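Local coordinates for phist (Plasmodium falciparum, PDB 4JLE), which is the PHIST domain of a protein that binds the virulence factor PfEMP1, probably at its ATS domain, and comigrates with it to knobs on infected red cells, at residues B[104-107]-B[108-112]; B[22-25]-B[26-30]; B[41-44]-B[45-49]; B[60-63]-B[64-68]. One frame throughout, in Å; residues are numbered along the deposited sequence.

Contact 1 (B[104-107]-B[108-112]); sequences EYAF and LSLNG
Three main-chain bonds of the i to i+4 kind join 104-107 to 108-112, running from the amides of Leu108, Ser109 and Leu110 to the carbonyls of Glu104, Tyr105 and Ala106; the first, Leu108 N to Glu104 O, is nearly straight at 172°. One of these carbonyls is gripped twice. Tyr105 O accepts from Ser109 N at 3.0 Å and from Ser109 OG at 2.7 Å, and the two donors arrive from opposite faces of the carbonyl plane. Ser109 OG also sits off centre over one face of the Tyr105 ring, 3.5 Å from Tyr105 CE2. One turn on, the side chain of Asn111 also bonds back: its ND2 donates to Phe107 O at 2.9 Å, lying in the carbonyl plane on a lone pair, with an N-H...O angle of 163°. The Phe107 ring lies near the same amide, CD1 to Asn111 ND2 being 3.5 Å, with ring and amide planes 47° apart. Leu108 CD2 meets the ring at CD2 of Phe107, 4.1 Å away. Beyond the segments, Asn111 pairs with Asn111 and Gly112 of the second subunit, and Tyr105 stacks on Tyr126 of that subunit. The arrangement is that of a helix C-terminus, where an asparagine side chain bonds a carbonyl of the last turn of helix 77-110 while joining the dimer interface.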
loop_
_atom_site.group_PDB
_atom_site.type_symbol
_atom_site.label_atom_id
_atom_site.label_comp_id
_atom_site.label_asym_id
_atom_site.label_seq_id
_atom_site.Cartn_x
_atom_site.Cartn_y
_atom_site.Cartn_z
ATOM N N GLU B 104 -9.622 1.015 12.337
ATOM C CA GLU B 104 -9.715 0.495 13.701
ATOM C C GLU B 104 -10.456 1.489 14.564
ATOM O O GLU B 104 -11.320 1.086 15.340
ATOM C CB GLU B 104 -8.312 0.203 14.281
ATOM C CG GLU B 104 -7.679 -1.072 13.749
ATOM C CD GLU B 104 -6.195 -1.296 14.024
ATOM O OE1 GLU B 104 -5.627 -0.636 14.926
ATOM O OE2 GLU B 104 -5.603 -2.161 13.340
ATOM N N TYR B 105 -10.147 2.791 14.407
ATOM C CA TYR B 105 -10.815 3.860 15.149
ATOM C C TYR B 105 -12.327 3.829 14.867
ATOM O O TYR B 105 -13.129 3.853 15.804
ATOM C CB TYR B 105 -10.233 5.255 14.784
ATOM C CG TYR B 105 -10.949 6.381 15.503
ATOM C CD1 TYR B 105 -10.591 6.745 16.800
ATOM C CD2 TYR B 105 -12.039 7.029 14.924
ATOM C CE1 TYR B 105 -11.278 7.748 17.488
ATOM C CE2 TYR B 105 -12.738 8.026 15.610
ATOM C CZ TYR B 105 -12.340 8.392 16.886
ATOM O OH TYR B 105 -12.989 9.389 17.579
ATOM N N ALA B 106 -12.698 3.796 13.574
ATOM C CA ALA B 106 -14.082 3.788 13.120
ATOM C C ALA B 106 -14.787 2.519 13.558
ATOM O O ALA B 106 -15.931 2.601 13.976
ATOM C CB ALA B 106 -14.162 3.943 11.605
ATOM N N PHE B 107 -14.105 1.366 13.537
ATOM C CA PHE B 107 -14.715 0.101 13.939
ATOM C C PHE B 107 -15.142 0.128 15.410
ATOM O O PHE B 107 -16.295 -0.177 15.716
ATOM C CB PHE B 107 -13.805 -1.094 13.649
ATOM C CG PHE B 107 -14.400 -2.403 14.077
ATOM C CD1 PHE B 107 -15.521 -2.924 13.426
ATOM C CD2 PHE B 107 -13.819 -3.143 15.095
ATOM C CE1 PHE B 107 -16.079 -4.131 13.826
ATOM C CE2 PHE B 107 -14.361 -4.370 15.478
ATOM C CZ PHE B 107 -15.504 -4.840 14.860
ATOM N N LEU B 108 -14.226 0.535 16.300
ATOM C CA LEU B 108 -14.486 0.604 17.734
ATOM C C LEU B 108 -15.474 1.695 18.104
ATOM O O LEU B 108 -16.217 1.525 19.068
ATOM C CB LEU B 108 -13.171 0.827 18.508
ATOM C CG LEU B 108 -12.025 -0.154 18.243
ATOM C CD1 LEU B 108 -10.768 0.285 18.976
ATOM C CD2 LEU B 108 -12.404 -1.608 18.600
ATOM N N SER B 109 -15.467 2.823 17.386
ATOM C CA SER B 109 -16.361 3.940 17.714
ATOM C C SER B 109 -17.810 3.690 17.314
ATOM O O SER B 109 -18.713 4.231 17.943
ATOM C CB SER B 109 -15.889 5.230 17.043
ATOM O OG SER B 109 -14.548 5.550 17.358
ATOM N N LEU B 110 -18.036 2.918 16.253
ATOM C CA LEU B 110 -19.374 2.721 15.689
ATOM C C LEU B 110 -20.055 1.439 16.142
ATOM O O LEU B 110 -21.210 1.198 15.793
ATOM C CB LEU B 110 -19.295 2.750 14.132
ATOM C CG LEU B 110 -18.814 4.064 13.473
ATOM C CD1 LEU B 110 -18.606 3.867 12.024
ATOM C CD2 LEU B 110 -19.783 5.203 13.671
ATOM N N ASN B 111 -19.374 0.641 16.928
ATOM C CA ASN B 111 -19.923 -0.632 17.373
ATOM C C ASN B 111 -19.751 -0.808 18.882
ATOM O O ASN B 111 -18.917 -0.120 19.508
ATOM C CB ASN B 111 -19.211 -1.792 16.615
ATOM C CG ASN B 111 -19.493 -1.805 15.137
ATOM O OD1 ASN B 111 -20.591 -2.154 14.685
ATOM N ND2 ASN B 111 -18.506 -1.405 14.359
ATOM N N GLY B 112 -20.514 -1.766 19.428
ATOM C CA GLY B 112 -20.435 -2.172 20.828
ATOM C C GLY B 112 -19.099 -2.826 21.145
ATOM O O GLY B 112 -18.337 -3.168 20.238
#

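Contact 2 (B[22-25]-B[26-30]); sequences EEIN and EMINS
Ile24 and Ile28, one turn apart, cross obliquely, and the contact between them is made by methyl groups: CG2 of Ile24 meets CD1 of Ile28 at 3.8 Å. The torsions explain the meeting, since Ile24 holds CG2 anti to its backbone N while Ile28 turns CG1 back beside its own N (chi1 -66°) and thereby carries CD1 toward the preceding turn. On that path CG1 of Ile28 passes 3.2 Å from Ile24 O, the carbonyl that receives Ile28 N at 2.9 Å. Asn25 lies side by side with Ile28 and points the same way, its OD1 4.1 Å from Ile28 CD1. Met27 runs extended beyond CG, and its CG rests 3.4 Å from Glu23 O, the acceptor of Met27 N. At the helix end, Asn29 N bonds Asn25 O at 2.9 Å; Asn29 ND2 approaches the same oxygen, but at an angle too poor for a bond. Two carboxylates keep their distance, Glu22 OE1 lying 5.9 Å from Glu26 OE2. Outside the segments, Ile24 packs on Ile42 and Tyr46 of helix 37-72 and Met27 on Ile43, whereas Ile28 lies on Leu124 of the second subunit. The short helix is thus amphipathic: isoleucine and methionine bind it to its neighbours by apolar packing, and the like charges of the two glutamates, probably weakly repulsive, add no attraction between its turns.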
loop_
_atom_site.group_PDB
_atom_site.type_symbol
_atom_site.label_atom_id
_atom_site.label_comp_id
_atom_site.label_asym_id
_atom_site.label_seq_id
_atom_site.Cartn_x
_atom_site.Cartn_y
_atom_site.Cartn_z
ATOM N N GLU B 22 -22.991 16.026 -3.300
ATOM C CA GLU B 22 -24.272 16.522 -2.814
ATOM C C GLU B 22 -25.032 15.412 -2.097
ATOM O O GLU B 22 -25.521 15.650 -0.999
ATOM C CB GLU B 22 -25.105 17.093 -3.976
ATOM C CG GLU B 22 -26.025 18.242 -3.595
ATOM C CD GLU B 22 -26.402 19.117 -4.773
ATOM O OE1 GLU B 22 -27.460 18.853 -5.391
ATOM O OE2 GLU B 22 -25.618 20.038 -5.106
ATOM N N GLU B 23 -25.090 14.196 -2.696
ATOM C CA GLU B 23 -25.697 12.981 -2.135
ATOM C C GLU B 23 -25.070 12.631 -0.777
ATOM O O GLU B 23 -25.785 12.356 0.185
ATOM C CB GLU B 23 -25.476 11.805 -3.116
ATOM C CG GLU B 23 -25.880 10.426 -2.595
ATOM C CD GLU B 23 -25.400 9.226 -3.389
ATOM O OE1 GLU B 23 -24.499 9.375 -4.244
ATOM O OE2 GLU B 23 -25.870 8.110 -3.081
ATOM N N ILE B 24 -23.719 12.644 -0.725
ATOM C CA ILE B 24 -22.909 12.317 0.459
ATOM C C ILE B 24 -23.135 13.364 1.550
ATOM O O ILE B 24 -23.356 12.976 2.700
ATOM C CB ILE B 24 -21.380 12.114 0.119
ATOM C CG1 ILE B 24 -21.155 11.044 -0.975
ATOM C CG2 ILE B 24 -20.533 11.810 1.357
ATOM C CD1 ILE B 24 -21.703 9.659 -0.754
ATOM N N ASN B 25 -23.114 14.664 1.202
ATOM C CA ASN B 25 -23.357 15.715 2.203
ATOM C C ASN B 25 -24.801 15.614 2.754
ATOM O O ASN B 25 -25.001 15.682 3.959
ATOM C CB ASN B 25 -23.066 17.111 1.631
ATOM C CG ASN B 25 -21.577 17.361 1.425
ATOM O OD1 ASN B 25 -20.717 16.784 2.109
ATOM N ND2 ASN B 25 -21.235 18.223 0.466
ATOM N N GLU B 26 -25.763 15.348 1.877
ATOM C CA GLU B 26 -27.172 15.141 2.199
ATOM C C GLU B 26 -27.317 14.016 3.226
ATOM O O GLU B 26 -27.991 14.194 4.241
ATOM C CB GLU B 26 -27.912 14.790 0.919
ATOM C CG GLU B 26 -29.310 15.339 0.816
ATOM C CD GLU B 26 -30.043 14.777 -0.384
ATOM O OE1 GLU B 26 -31.107 14.147 -0.177
ATOM O OE2 GLU B 26 -29.540 14.937 -1.522
ATOM N N MET B 27 -26.639 12.876 2.977
ATOM C CA MET B 27 -26.647 11.707 3.842
ATOM C C MET B 27 -26.040 12.028 5.196
ATOM O O MET B 27 -26.641 11.683 6.213
ATOM C CB MET B 27 -25.883 10.555 3.183
ATOM C CG MET B 27 -26.713 9.759 2.223
ATOM S SD MET B 27 -25.691 8.451 1.531
ATOM C CE MET B 27 -26.874 7.292 1.229
ATOM N N ILE B 28 -24.867 12.704 5.206
ATOM C CA ILE B 28 -24.170 13.099 6.436
ATOM C C ILE B 28 -25.074 14.002 7.292
ATOM O O ILE B 28 -25.257 13.736 8.485
ATOM C CB ILE B 28 -22.805 13.791 6.129
ATOM C CG1 ILE B 28 -21.805 12.825 5.476
ATOM C CG2 ILE B 28 -22.180 14.431 7.392
ATOM C CD1 ILE B 28 -20.652 13.566 4.677
ATOM N N ASN B 29 -25.659 15.028 6.662
ATOM C CA ASN B 29 -26.466 16.062 7.282
ATOM C C ASN B 29 -27.945 15.692 7.441
ATOM O O ASN B 29 -28.732 16.582 7.777
ATOM C CB ASN B 29 -26.357 17.368 6.463
ATOM C CG ASN B 29 -24.968 17.946 6.358
ATOM O OD1 ASN B 29 -24.080 17.679 7.188
ATOM N ND2 ASN B 29 -24.764 18.745 5.308
ATOM N N SER B 30 -28.329 14.407 7.213
ATOM C CA SER B 30 -29.718 13.969 7.331
ATOM C C SER B 30 -30.221 14.123 8.765
ATOM O O SER B 30 -29.456 13.922 9.729
ATOM C CB SER B 30 -29.859 12.521 6.874
ATOM O OG SER B 30 -31.178 12.044 7.074
#

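Contact 3 (B[41-44]-B[45-49]); sequences NIIF and SYVHE
Asn41 O is gripped twice by Ser45: the amide N donates to it at 2.8 Å, and OG donates at 3.1 Å from 43° above the carbonyl plane. The hydroxyl gets there because OG stands beside its own backbone N, anti to the carbonyl carbon (chi1 -71°), which folds it back over the preceding turn and satisfies it within the helix. A second carbonyl oxygen, Phe44 O, takes His48 N at 2.8 Å with an N-H...O angle of 166°. Phe44 O also lies over one face of the His48 imidazole, 2.9 Å above the plane and offset toward the rim, 3.0 Å from His48 CG. ND1 is near as well, but its geometry is too poor for a bond, so the ring meets the carbonyl by its face and not through an N-H. At the far end of the imidazole, His48 NE2 comes 4.0 Å from Phe44 CB. On the apolar side, Ile43 and Val47 touch through their CG2 methyls at 4.3 Å, one turn apart. Phe44 makes edge-to-face contacts with Phe107 and Phe120 of the second subunit, and Val47 packs on Leu124 of that subunit; Ile42, Ser45 and Tyr46 all touch Tyr19, and Tyr46 also meets Ala21. This is regular alpha-helix with a serine hydroxyl bonded to the i-4 carbonyl, here in the part of helix 37-72 that lies between helix 21-28 and the partner subunit.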
loop_
_atom_site.group_PDB
_atom_site.type_symbol
_atom_site.label_atom_id
_atom_site.label_comp_id
_atom_site.label_asym_id
_atom_site.label_seq_id
_atom_site.Cartn_x
_atom_site.Cartn_y
_atom_site.Cartn_z
ATOM N N ASN B 41 -21.587 2.467 4.095
ATOM C CA ASN B 41 -20.680 1.890 3.115
ATOM C C ASN B 41 -20.532 2.821 1.916
ATOM O O ASN B 41 -19.409 3.082 1.498
ATOM C CB ASN B 41 -21.151 0.485 2.704
ATOM C CG ASN B 41 -20.981 -0.589 3.771
ATOM O OD1 ASN B 41 -20.386 -0.375 4.835
ATOM N ND2 ASN B 41 -21.499 -1.776 3.502
ATOM N N ILE B 42 -21.649 3.384 1.422
ATOM C CA ILE B 42 -21.635 4.352 0.317
ATOM C C ILE B 42 -20.715 5.503 0.704
ATOM O O ILE B 42 -19.849 5.866 -0.090
ATOM C CB ILE B 42 -23.099 4.846 -0.028
ATOM C CG1 ILE B 42 -23.860 3.785 -0.836
ATOM C CG2 ILE B 42 -23.107 6.248 -0.742
ATOM C CD1 ILE B 42 -25.364 3.882 -0.778
ATOM N N ILE B 43 -20.891 6.067 1.924
ATOM C CA ILE B 43 -20.115 7.227 2.370
ATOM C C ILE B 43 -18.623 6.858 2.497
ATOM O O ILE B 43 -17.777 7.639 2.067
ATOM C CB ILE B 43 -20.690 7.850 3.699
ATOM C CG1 ILE B 43 -22.072 8.506 3.465
ATOM C CG2 ILE B 43 -19.735 8.907 4.295
ATOM C CD1 ILE B 43 -22.889 8.756 4.755
ATOM N N PHE B 44 -18.307 5.677 3.051
ATOM C CA PHE B 44 -16.915 5.298 3.219
ATOM C C PHE B 44 -16.256 5.029 1.870
ATOM O O PHE B 44 -15.086 5.364 1.722
ATOM C CB PHE B 44 -16.745 4.114 4.191
ATOM C CG PHE B 44 -16.798 4.512 5.659
ATOM C CD1 PHE B 44 -15.992 5.539 6.153
ATOM C CD2 PHE B 44 -17.615 3.824 6.558
ATOM C CE1 PHE B 44 -16.038 5.900 7.511
ATOM C CE2 PHE B 44 -17.637 4.165 7.914
ATOM C CZ PHE B 44 -16.860 5.211 8.378
ATOM N N SER B 45 -17.015 4.481 0.871
ATOM C CA SER B 45 -16.502 4.243 -0.489
ATOM C C SER B 45 -16.148 5.570 -1.149
ATOM O O SER B 45 -15.072 5.700 -1.712
ATOM C CB SER B 45 -17.523 3.495 -1.335
ATOM O OG SER B 45 -17.636 2.151 -0.906
ATOM N N TYR B 46 -17.040 6.564 -1.045
ATOM C CA TYR B 46 -16.806 7.902 -1.587
ATOM C C TYR B 46 -15.593 8.566 -0.936
ATOM O O TYR B 46 -14.845 9.251 -1.614
ATOM C CB TYR B 46 -18.046 8.784 -1.384
ATOM C CG TYR B 46 -17.834 10.232 -1.769
ATOM C CD1 TYR B 46 -18.073 10.670 -3.069
ATOM C CD2 TYR B 46 -17.426 11.176 -0.825
ATOM C CE1 TYR B 46 -17.865 11.998 -3.436
ATOM C CE2 TYR B 46 -17.213 12.512 -1.181
ATOM C CZ TYR B 46 -17.455 12.922 -2.486
ATOM O OH TYR B 46 -17.301 14.241 -2.845
ATOM N N VAL B 47 -15.456 8.424 0.384
ATOM C CA VAL B 47 -14.384 9.035 1.180
ATOM C C VAL B 47 -13.051 8.338 0.860
ATOM O O VAL B 47 -12.077 9.041 0.629
ATOM C CB VAL B 47 -14.726 9.039 2.704
ATOM C CG1 VAL B 47 -13.491 9.278 3.579
ATOM C CG2 VAL B 47 -15.800 10.079 2.997
ATOM N N HIS B 48 -13.030 6.978 0.818
ATOM C CA HIS B 48 -11.857 6.202 0.444
ATOM C C HIS B 48 -11.356 6.707 -0.918
ATOM O O HIS B 48 -10.176 7.042 -1.060
ATOM C CB HIS B 48 -12.158 4.676 0.386
ATOM C CG HIS B 48 -12.450 3.986 1.700
ATOM N ND1 HIS B 48 -11.969 4.476 2.923
ATOM C CD2 HIS B 48 -13.180 2.860 1.942
ATOM C CE1 HIS B 48 -12.426 3.640 3.852
ATOM N NE2 HIS B 48 -13.157 2.649 3.315
ATOM N N GLU B 49 -12.284 6.861 -1.888
ATOM C CA GLU B 49 -11.962 7.310 -3.241
ATOM C C GLU B 49 -11.425 8.754 -3.271
ATOM O O GLU B 49 -10.428 9.008 -3.954
ATOM C CB GLU B 49 -13.169 7.150 -4.171
ATOM C CG GLU B 49 -12.855 7.348 -5.653
ATOM C CD GLU B 49 -11.659 6.606 -6.243
ATOM O OE1 GLU B 49 -11.471 5.401 -5.942
ATOM O OE2 GLU B 49 -10.917 7.236 -7.029
#

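Contact 4 (B[60-63]-B[64-68]); sequences ENIF and KFIQS
Ile66 leans back along the helix onto Ile62. Its CB lies 3.8 Å from Ile62 O, and CG1 of Ile66, set beside the backbone N and anti to the carbonyl carbon (chi1 -56°), comes to 3.3 Å from that oxygen and 4.2 Å from Ile62 CG2. Past CG1 the chain bends (chi2 -55°) to end in CD1, and the side chain as a whole packs on Phe84 of helix 77-110 and Leu146 of the second subunit. Ile66 N donates to Ile62 O at 3.0 Å, in the carbonyl plane. The bonds on either side of it are less even: Phe65 N reaches Asn61 O at 3.1 Å, whereas Gln67 N to Phe63 O is weak, its N-H...O angle only 134°. Within 64-68, Ser68 OG also donates to Phe65 O at 2.5 Å. Around the helix, Phe63 stacks on Phe84, Phe65 makes a cation-pi contact with Lys143 of the second subunit, and Gln67 bonds Lys80 and Glu71. Chemically, then, the two turns are joined by backbone bonds and one aliphatic touch, while Phe63, Phe65 and Gln67 find their stacking, cation-pi and hydrogen-bond partners outside them, in helix 77-110, the second subunit and the next turn of their own helix.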
loop_
_atom_site.group_PDB
_atom_site.type_symbol
_atom_site.label_atom_id
_atom_site.label_comp_id
_atom_site.label_asym_id
_atom_site.label_seq_id
_atom_site.Cartn_x
_atom_site.Cartn_y
_atom_site.Cartn_z
ATOM N N GLU B 60 2.133 14.194 -6.935
ATOM C CA GLU B 60 2.403 14.992 -8.137
ATOM C C GLU B 60 3.114 16.282 -7.763
ATOM O O GLU B 60 4.088 16.657 -8.405
ATOM C CB GLU B 60 1.083 15.328 -8.875
ATOM C CG GLU B 60 0.499 14.188 -9.686
ATOM C CD GLU B 60 -0.932 14.327 -10.196
ATOM O OE1 GLU B 60 -1.486 15.451 -10.169
ATOM O OE2 GLU B 60 -1.506 13.297 -10.617
ATOM N N ASN B 61 2.615 16.954 -6.715
ATOM C CA ASN B 61 3.164 18.214 -6.217
ATOM C C ASN B 61 4.602 18.020 -5.706
ATOM O O ASN B 61 5.438 18.879 -5.963
ATOM C CB ASN B 61 2.254 18.826 -5.139
ATOM C CG ASN B 61 0.918 19.315 -5.681
ATOM O OD1 ASN B 61 0.737 19.502 -6.893
ATOM N ND2 ASN B 61 -0.054 19.526 -4.791
ATOM N N ILE B 62 4.894 16.889 -5.034
ATOM C CA ILE B 62 6.248 16.598 -4.546
ATOM C C ILE B 62 7.171 16.416 -5.754
ATOM O O ILE B 62 8.211 17.055 -5.822
ATOM C CB ILE B 62 6.273 15.362 -3.598
ATOM C CG1 ILE B 62 5.436 15.608 -2.316
ATOM C CG2 ILE B 62 7.720 14.952 -3.273
ATOM C CD1 ILE B 62 4.971 14.344 -1.578
ATOM N N PHE B 63 6.762 15.576 -6.710
ATOM C CA PHE B 63 7.520 15.247 -7.916
ATOM C C PHE B 63 7.743 16.485 -8.833
ATOM O O PHE B 63 8.811 16.607 -9.460
ATOM C CB PHE B 63 6.844 14.081 -8.670
ATOM C CG PHE B 63 6.847 12.730 -7.953
ATOM C CD1 PHE B 63 7.781 12.447 -6.954
ATOM C CD2 PHE B 63 5.949 11.730 -8.312
ATOM C CE1 PHE B 63 7.780 11.210 -6.291
ATOM C CE2 PHE B 63 5.962 10.485 -7.664
ATOM C CZ PHE B 63 6.878 10.237 -6.656
ATOM N N LYS B 64 6.774 17.423 -8.861
ATOM C CA LYS B 64 6.907 18.660 -9.623
ATOM C C LYS B 64 8.003 19.508 -8.988
ATOM O O LYS B 64 8.845 20.065 -9.697
ATOM C CB LYS B 64 5.564 19.425 -9.679
ATOM C CG LYS B 64 5.591 20.684 -10.518
ATOM C CD LYS B 64 4.177 21.133 -10.803
ATOM C CE LYS B 64 4.189 22.359 -11.656
ATOM N NZ LYS B 64 2.804 22.781 -12.023
ATOM N N PHE B 65 7.999 19.585 -7.651
ATOM C CA PHE B 65 8.990 20.342 -6.907
ATOM C C PHE B 65 10.395 19.752 -7.117
ATOM O O PHE B 65 11.333 20.514 -7.346
ATOM C CB PHE B 65 8.629 20.386 -5.409
ATOM C CG PHE B 65 9.665 21.083 -4.572
ATOM C CD1 PHE B 65 9.707 22.467 -4.504
ATOM C CD2 PHE B 65 10.632 20.354 -3.887
ATOM C CE1 PHE B 65 10.697 23.112 -3.770
ATOM C CE2 PHE B 65 11.626 20.996 -3.157
ATOM C CZ PHE B 65 11.662 22.371 -3.112
ATOM N N ILE B 66 10.544 18.407 -7.039
ATOM C CA ILE B 66 11.844 17.743 -7.195
ATOM C C ILE B 66 12.355 17.910 -8.645
ATOM O O ILE B 66 13.572 17.932 -8.868
ATOM C CB ILE B 66 11.792 16.247 -6.718
ATOM C CG1 ILE B 66 11.297 16.123 -5.246
ATOM C CG2 ILE B 66 13.142 15.515 -6.891
ATOM C CD1 ILE B 66 12.086 16.950 -4.135
ATOM N N GLN B 67 11.432 18.116 -9.604
ATOM C CA GLN B 67 11.765 18.331 -11.008
ATOM C C GLN B 67 12.615 19.583 -11.164
ATOM O O GLN B 67 13.542 19.568 -11.966
ATOM C CB GLN B 67 10.496 18.397 -11.876
ATOM C CG GLN B 67 10.750 18.430 -13.393
ATOM C CD GLN B 67 11.610 17.302 -13.908
ATOM O OE1 GLN B 67 11.512 16.157 -13.469
ATOM N NE2 GLN B 67 12.461 17.602 -14.874
ATOM N N SER B 68 12.363 20.620 -10.337
ATOM C CA SER B 68 13.120 21.886 -10.320
ATOM C C SER B 68 14.598 21.665 -9.958
ATOM O O SER B 68 15.464 22.331 -10.519
ATOM C CB SER B 68 12.481 22.885 -9.352
ATOM O OG SER B 68 12.703 22.566 -7.982
#

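How the contacts relate
Each contact is local to one helix, contacts 1 and 2 running on past its C-terminal end, and each also touches the second subunit. Contacts 3 and 4 lie on the same helix, 37-72, with centres about 29 Å apart; contact 1 ends the following helix and contact 2 the short one before. Contact 2 is the surface case, whereas the other three are partly buried. It nevertheless packs directly on contact 3, Ile24 CG1 lying 3.5 Å from Tyr46 CG, and contact 3 in turn meets contact 1 through Phe44 CE2 and Leu110 CD1 at 4.2 Å. Contact 4 touches none of them. Serine hydroxyls bond back across the segments in contacts 1 and 3, while only contact 1 adds a side-chain amide bond across them.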